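Local coordinates for copper homeostasis protein CutC (Streptococcus agalactiae, PDB 2BDQ) that belongs to the CutC family and may bind copper ions in the cytoplasm, a role in copper homeostasis that remains putative, at residues 68-71 with 72-76; 75-78 with 79-83; 108-111 with 112-115. All blocks are in the same frame, centred on the assembly; numbering follows the deposited sequence.

Contact 1 (68-71 with 72-76); sequences FVYN and DLELR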
# COMPACT_ATOMS: atom_id res chain seq x y z
N PHE A 68 -16.47 -2.22 -2.33
CA PHE A 68 -16.58 -1.94 -0.92
C PHE A 68 -17.41 -3.08 -0.32
O PHE A 68 -17.96 -2.97 0.78
CB PHE A 68 -17.24 -0.58 -0.66
CG PHE A 68 -16.47 0.58 -1.23
CD1 PHE A 68 -15.19 0.87 -0.75
CD2 PHE A 68 -16.98 1.34 -2.28
CE1 PHE A 68 -14.43 1.90 -1.32
CE2 PHE A 68 -16.23 2.36 -2.86
CZ PHE A 68 -14.96 2.64 -2.38
N VAL A 69 -17.52 -4.18 -1.06
CA VAL A 69 -18.26 -5.35 -0.60
C VAL A 69 -17.19 -6.35 -0.21
O VAL A 69 -16.65 -7.07 -1.06
CB VAL A 69 -19.13 -5.97 -1.73
CG1 VAL A 69 -20.06 -7.03 -1.15
CG2 VAL A 69 -19.93 -4.88 -2.42
N TYR A 70 -16.86 -6.38 1.08
CA TYR A 70 -15.80 -7.24 1.57
C TYR A 70 -16.23 -8.61 2.08
O TYR A 70 -17.28 -8.76 2.70
CB TYR A 70 -15.02 -6.53 2.68
CG TYR A 70 -14.51 -5.16 2.30
CD1 TYR A 70 -15.07 -4.01 2.85
CD2 TYR A 70 -13.48 -5.01 1.38
CE1 TYR A 70 -14.61 -2.73 2.49
CE2 TYR A 70 -13.01 -3.76 1.00
CZ TYR A 70 -13.58 -2.62 1.55
OH TYR A 70 -13.12 -1.39 1.14
N ASN A 71 -15.39 -9.61 1.81
CA ASN A 71 -15.66 -10.96 2.26
C ASN A 71 -15.12 -11.09 3.69
O ASN A 71 -14.45 -10.19 4.20
CB ASN A 71 -15.01 -11.98 1.31
CG ASN A 71 -13.50 -11.85 1.23
OD1 ASN A 71 -12.89 -12.21 0.23
ND2 ASN A 71 -12.88 -11.35 2.30
N ASP A 72 -15.42 -12.21 4.33
CA ASP A 72 -14.99 -12.45 5.71
C ASP A 72 -13.50 -12.24 5.96
O ASP A 72 -13.11 -11.58 6.93
CB ASP A 72 -15.39 -13.87 6.12
CG ASP A 72 -16.90 -14.04 6.21
OD1 ASP A 72 -17.38 -15.19 6.26
OD2 ASP A 72 -17.61 -13.01 6.24
N LEU A 73 -12.66 -12.77 5.08
CA LEU A 73 -11.21 -12.65 5.24
C LEU A 73 -10.77 -11.19 5.18
O LEU A 73 -9.90 -10.75 5.95
CB LEU A 73 -10.52 -13.49 4.16
CG LEU A 73 -9.08 -13.93 4.45
CD1 LEU A 73 -8.64 -15.04 3.50
CD2 LEU A 73 -8.18 -12.72 4.34
N GLU A 74 -11.37 -10.42 4.28
CA GLU A 74 -11.04 -9.01 4.15
C GLU A 74 -11.51 -8.23 5.38
O GLU A 74 -10.87 -7.26 5.79
CB GLU A 74 -11.67 -8.46 2.86
CG GLU A 74 -10.88 -8.87 1.62
CD GLU A 74 -11.68 -8.83 0.33
OE1 GLU A 74 -11.08 -9.02 -0.74
OE2 GLU A 74 -12.91 -8.61 0.39
N LEU A 75 -12.62 -8.66 5.98
CA LEU A 75 -13.11 -8.00 7.18
C LEU A 75 -12.15 -8.34 8.33
O LEU A 75 -11.95 -7.53 9.24
CB LEU A 75 -14.53 -8.47 7.53
CG LEU A 75 -15.65 -8.02 6.58
CD1 LEU A 75 -16.95 -8.74 6.94
CD2 LEU A 75 -15.84 -6.51 6.67
N ARG A 76 -11.56 -9.53 8.28
CA ARG A 76 -10.61 -9.96 9.32
C ARG A 76 -9.35 -9.09 9.20
O ARG A 76 -8.72 -8.75 10.20
CB ARG A 76 -10.25 -11.44 9.12
CG ARG A 76 -9.07 -11.96 9.96
CD ARG A 76 -9.45 -12.28 11.41
NE ARG A 76 -9.33 -11.13 12.31
CZ ARG A 76 -8.18 -10.60 12.71
NH1 ARG A 76 -7.02 -11.10 12.29
NH2 ARG A 76 -8.18 -9.55 13.53
O HOH W 1 -18.87 -10.61 4.35
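The carboxylate of Glu-74 lies at the edge of the Tyr-70 ring, with OE2 close to the ring plane and 3.8 Å from CD2. The two flat groups stand nearly perpendicular. The backbone carbon C of Phe-68 sits over one face of the same ring, 3.9 Å above it and shifted toward the rim. Glu-74 meets a second flat group, the side-chain amide of Asn-71. Here the planes are only 24° apart and the groups stack.

Asn-71 is the N-cap of helix 72-87, which follows strand 56-60 in this TIM barrel. Its CG sits between the backbone N and the carbonyl carbon, chi1 62°, and this turns the amide back over the first turn. Glu-74 reaches back the other way. Its chain is extended beyond CG, and OE2 accepts the backbone N-H of Asn-71 at 3.0 Å. The bond is fairly straight, 167°, and arrives on the anti side, somewhat out of the carboxylate plane. A side chain at the third helical residue that accepts the cap N-H is one half of a capping box. The other carboxylate oxygen, OE1, forms a salt bridge with Arg-64.

The first helical turn is closed by Leu-75 N, which donates to Asn-71 O at 3.0 Å. On the apolar side, Leu-75 CD2 packs on Tyr-70 CB at 4.1 Å. A water bonds to Tyr-70 O and more weakly to Asp-72 OD2. Leu-73 leads away from the loop and packs on Tyr-49 of the second subunit.

Contact 2 (75-78 with 79-83); sequences LRIM and EEDIL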
# COMPACT_ATOMS: atom_id res chain seq x y z
N LEU A 75 -12.62 -8.66 5.98
CA LEU A 75 -13.11 -8.00 7.18
C LEU A 75 -12.15 -8.34 8.33
O LEU A 75 -11.95 -7.53 9.24
CB LEU A 75 -14.53 -8.47 7.53
CG LEU A 75 -15.65 -8.02 6.58
CD1 LEU A 75 -16.95 -8.74 6.94
CD2 LEU A 75 -15.84 -6.51 6.67
N ARG A 76 -11.56 -9.53 8.28
CA ARG A 76 -10.61 -9.96 9.32
C ARG A 76 -9.35 -9.09 9.20
O ARG A 76 -8.72 -8.75 10.20
CB ARG A 76 -10.25 -11.44 9.12
CG ARG A 76 -9.07 -11.96 9.96
CD ARG A 76 -9.45 -12.28 11.41
NE ARG A 76 -9.33 -11.13 12.31
CZ ARG A 76 -8.18 -10.60 12.71
NH1 ARG A 76 -7.02 -11.10 12.29
NH2 ARG A 76 -8.18 -9.55 13.53
N ILE A 77 -9.00 -8.74 7.97
CA ILE A 77 -7.84 -7.90 7.71
C ILE A 77 -8.08 -6.50 8.29
O ILE A 77 -7.24 -5.95 9.00
CB ILE A 77 -7.57 -7.80 6.19
CG1 ILE A 77 -7.01 -9.14 5.69
CG2 ILE A 77 -6.61 -6.67 5.90
CD1 ILE A 77 -6.98 -9.27 4.18
N MSE A 78 -9.25 -5.95 7.98
CA MSE A 78 -9.61 -4.62 8.46
C MSE A 78 -9.67 -4.54 9.98
O MSE A 78 -9.25 -3.53 10.56
CB MSE A 78 -10.96 -4.19 7.86
CG MSE A 78 -10.89 -4.03 6.34
SE MSE A 78 -12.60 -3.78 5.47
CE MSE A 78 -13.02 -2.02 6.12
N GLU A 79 -10.18 -5.58 10.64
CA GLU A 79 -10.24 -5.55 12.10
C GLU A 79 -8.81 -5.52 12.64
O GLU A 79 -8.53 -4.80 13.59
CB GLU A 79 -10.97 -6.79 12.64
CG GLU A 79 -10.97 -6.89 14.17
CD GLU A 79 -11.65 -8.16 14.68
OE1 GLU A 79 -11.22 -9.27 14.31
OE2 GLU A 79 -12.63 -8.04 15.45
N GLU A 80 -7.93 -6.30 12.03
CA GLU A 80 -6.53 -6.35 12.46
C GLU A 80 -5.86 -5.00 12.24
O GLU A 80 -5.16 -4.49 13.11
CB GLU A 80 -5.78 -7.43 11.69
CG GLU A 80 -4.35 -7.69 12.18
CD GLU A 80 -4.29 -8.12 13.64
OE1 GLU A 80 -5.14 -8.93 14.06
OE2 GLU A 80 -3.38 -7.65 14.36
N ASP A 81 -6.07 -4.41 11.07
CA ASP A 81 -5.45 -3.12 10.79
C ASP A 81 -5.98 -2.02 11.69
O ASP A 81 -5.26 -1.05 11.99
CB ASP A 81 -5.60 -2.76 9.31
CG ASP A 81 -4.58 -3.49 8.44
OD1 ASP A 81 -3.40 -3.56 8.86
OD2 ASP A 81 -4.94 -3.98 7.34
N ILE A 82 -7.22 -2.16 12.15
CA ILE A 82 -7.81 -1.18 13.05
C ILE A 82 -7.15 -1.27 14.42
O ILE A 82 -6.84 -0.25 15.02
CB ILE A 82 -9.32 -1.40 13.19
CG1 ILE A 82 -10.01 -0.89 11.92
CG2 ILE A 82 -9.87 -0.69 14.44
CD1 ILE A 82 -11.48 -1.21 11.84
N LEU A 83 -6.92 -2.48 14.90
CA LEU A 83 -6.28 -2.68 16.21
C LEU A 83 -4.90 -2.03 16.23
O LEU A 83 -4.53 -1.38 17.20
CB LEU A 83 -6.16 -4.17 16.51
CG LEU A 83 -7.17 -4.92 17.39
CD1 LEU A 83 -8.45 -4.14 17.61
CD2 LEU A 83 -7.42 -6.25 16.72
O HOH W 2 -12.44 -11.11 12.36
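Two bends, at chi2 79° and chi3 -88°, fold the Arg-76 side chain back so that its guanidinium reaches Glu-79 and Glu-80, one turn further along the helix. Glu-79 comes to it with an extended chain. Glu-80 is instead bent at chi2 and runs alongside the arginine, pointing the same way.

The three residues form a salt-bridge network. Arg-76 NH2 is its centre. It donates to Glu-80 OE1 at 3.1 Å and to Glu-79 OE1 at 3.2 Å. Both acceptors lie close to the guanidinium plane, and each is met on its anti side, somewhat out of the carboxylate plane. Weaker bonds run from NE to Glu-79 OE1 and from NH1 to Glu-80 OE1. The carboxylate of Glu-80 is turned 74° from the guanidinium plane, and that of Glu-79 is set obliquely to it. A water joins Arg-76 NE to Glu-79 OE1, accepting from NE at 3.1 Å and donating to OE1. Several partners thus limit rotation of the guanidinium. Arg-76 NH1 also forms a salt bridge with Glu-45 of the second subunit, and Glu-80 OE2 pairs with Arg-84.

Helical backbone bonds carry the rest of the turn. Asp-81 N donates to Ile-77 O at 2.8 Å, and Ile-82 N to Met-78 O at 2.9 Å. Asp-81 OD2 lies 3.5 Å from Ile-77 CG2. The carboxylate of Asp-81 is held by Gly-41 N and Ser-39 OG of the second subunit.

Helix 72-87 connects strands 56-60 and 92-95 in a beta-alpha-beta unit of the barrel. Glu-79, Ile-82 and Leu-83 touch helix 106-116, whereas Arg-76, Ile-77, Glu-80 and Asp-81 meet the second subunit.

Contact 3 (108-111 with 112-115); sequences AIEQ and LLPA
Backbone bonds link Ala-108 and Ile-109 to the leucines one turn on. Leu-112 N donates to Ile-109 O at 2.9 Å, a step of three residues, with the donor well above the carbonyl plane. Its bond to Ala-108 O is longer and weak, 3.5 Å. Leu-113 N shares its N-H between Ile-109 O and Glu-110 O, and both bonds are weak. The Leu-113 side chain lies over the Ile-109 carbonyl: CG, anti to its own carbonyl carbon (chi1 -73°), comes within 3.4 Å of Ile-109 O.

Pro-114 has no N-H to give, and its CD lies 3.2 Å from Glu-110 O. The helix is kinked here. Ala-115 N makes no bond to the turn before either; a water bridges it to Gln-111 O, donating to Gln-111 O at 2.8 Å and accepting from Ala-115 N at 3.2 Å. Helix 106-116 connects strands 92-95 and 121-123 in a beta-alpha-beta unit of the TIM barrel, and the kink lies near its C-terminal end.

One apolar pair crosses the turn: Ile-109 CG2 and Leu-113 CD2, 4.3 Å apart. These two side chains pack inward, Ile-109 on Phe-123 and Leu-113 on Leu-121 of strand 121-123. Leu-112 and Ala-115 face helix 72-87, where both touch Glu-79.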
# COMPACT_ATOMS: atom_id res chain seq x y z
N ALA A 108 -21.79 -5.54 8.97
CA ALA A 108 -20.34 -5.67 8.83
C ALA A 108 -19.63 -4.60 9.66
O ALA A 108 -18.66 -4.89 10.37
CB ALA A 108 -19.92 -5.57 7.36
N ILE A 109 -20.11 -3.36 9.58
CA ILE A 109 -19.50 -2.27 10.34
C ILE A 109 -19.59 -2.51 11.84
O ILE A 109 -18.63 -2.26 12.58
CB ILE A 109 -20.16 -0.91 10.02
CG1 ILE A 109 -19.89 -0.53 8.56
CG2 ILE A 109 -19.61 0.18 10.94
CD1 ILE A 109 -20.64 0.68 8.11
N GLU A 110 -20.74 -3.00 12.31
CA GLU A 110 -20.90 -3.26 13.73
C GLU A 110 -19.89 -4.30 14.20
O GLU A 110 -19.42 -4.24 15.33
CB GLU A 110 -22.33 -3.72 14.06
CG GLU A 110 -23.39 -2.66 13.76
CD GLU A 110 -24.77 -3.01 14.31
OE1 GLU A 110 -25.26 -4.13 14.07
OE2 GLU A 110 -25.36 -2.14 14.99
N GLN A 111 -19.55 -5.25 13.33
CA GLN A 111 -18.57 -6.29 13.67
C GLN A 111 -17.21 -5.67 13.99
O GLN A 111 -16.44 -6.21 14.78
CB GLN A 111 -18.40 -7.29 12.52
CG GLN A 111 -19.47 -8.37 12.40
CD GLN A 111 -19.19 -9.35 11.26
OE1 GLN A 111 -19.51 -9.09 10.10
NE2 GLN A 111 -18.56 -10.48 11.58
N LEU A 112 -16.92 -4.52 13.37
CA LEU A 112 -15.64 -3.86 13.59
C LEU A 112 -15.67 -2.75 14.65
O LEU A 112 -14.62 -2.31 15.12
CB LEU A 112 -15.14 -3.27 12.27
CG LEU A 112 -14.95 -4.23 11.09
CD1 LEU A 112 -14.82 -3.43 9.79
CD2 LEU A 112 -13.73 -5.10 11.32
N LEU A 113 -16.86 -2.31 15.04
CA LEU A 113 -16.94 -1.24 16.03
C LEU A 113 -16.16 -1.47 17.32
O LEU A 113 -15.45 -0.57 17.79
CB LEU A 113 -18.40 -0.96 16.38
CG LEU A 113 -19.18 -0.22 15.28
CD1 LEU A 113 -20.60 0.04 15.77
CD2 LEU A 113 -18.47 1.10 14.95
N PRO A 114 -16.27 -2.66 17.92
CA PRO A 114 -15.53 -2.92 19.16
C PRO A 114 -14.03 -2.70 19.03
O PRO A 114 -13.40 -2.11 19.91
CB PRO A 114 -15.88 -4.38 19.48
CG PRO A 114 -17.27 -4.53 18.87
CD PRO A 114 -17.10 -3.82 17.54
N ALA A 115 -13.44 -3.15 17.93
CA ALA A 115 -12.01 -2.98 17.72
C ALA A 115 -11.63 -1.50 17.62
O ALA A 115 -10.52 -1.11 18.00
CB ALA A 115 -11.57 -3.70 16.45
O HOH W 3 -14.14 -5.74 16.23

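Contacts 1 and 2 share Leu-75 and Arg-76 and follow one another on helix 72-87, and both touch the second subunit. Contact 3 lies on the next helix, 106-116, and no other chain of the assembly touches it. Contact 1 is a surface cap, contact 2 is mostly buried and contact 3 partly so. Their chemistry differs accordingly: capping bonds at the helix start, a charged network beside the subunit interface, and weak backbone bonds with water near a proline. Packing joins all three. The selenium (SE) of Met-78, modelled as selenomethionine, lies 3.6 Å from Tyr-70 CD1, and Leu-83 CD1 lies 3.4 Å from Ala-115 CB. Leu-112 CD2 touches Leu-75 O at 3.7 Å.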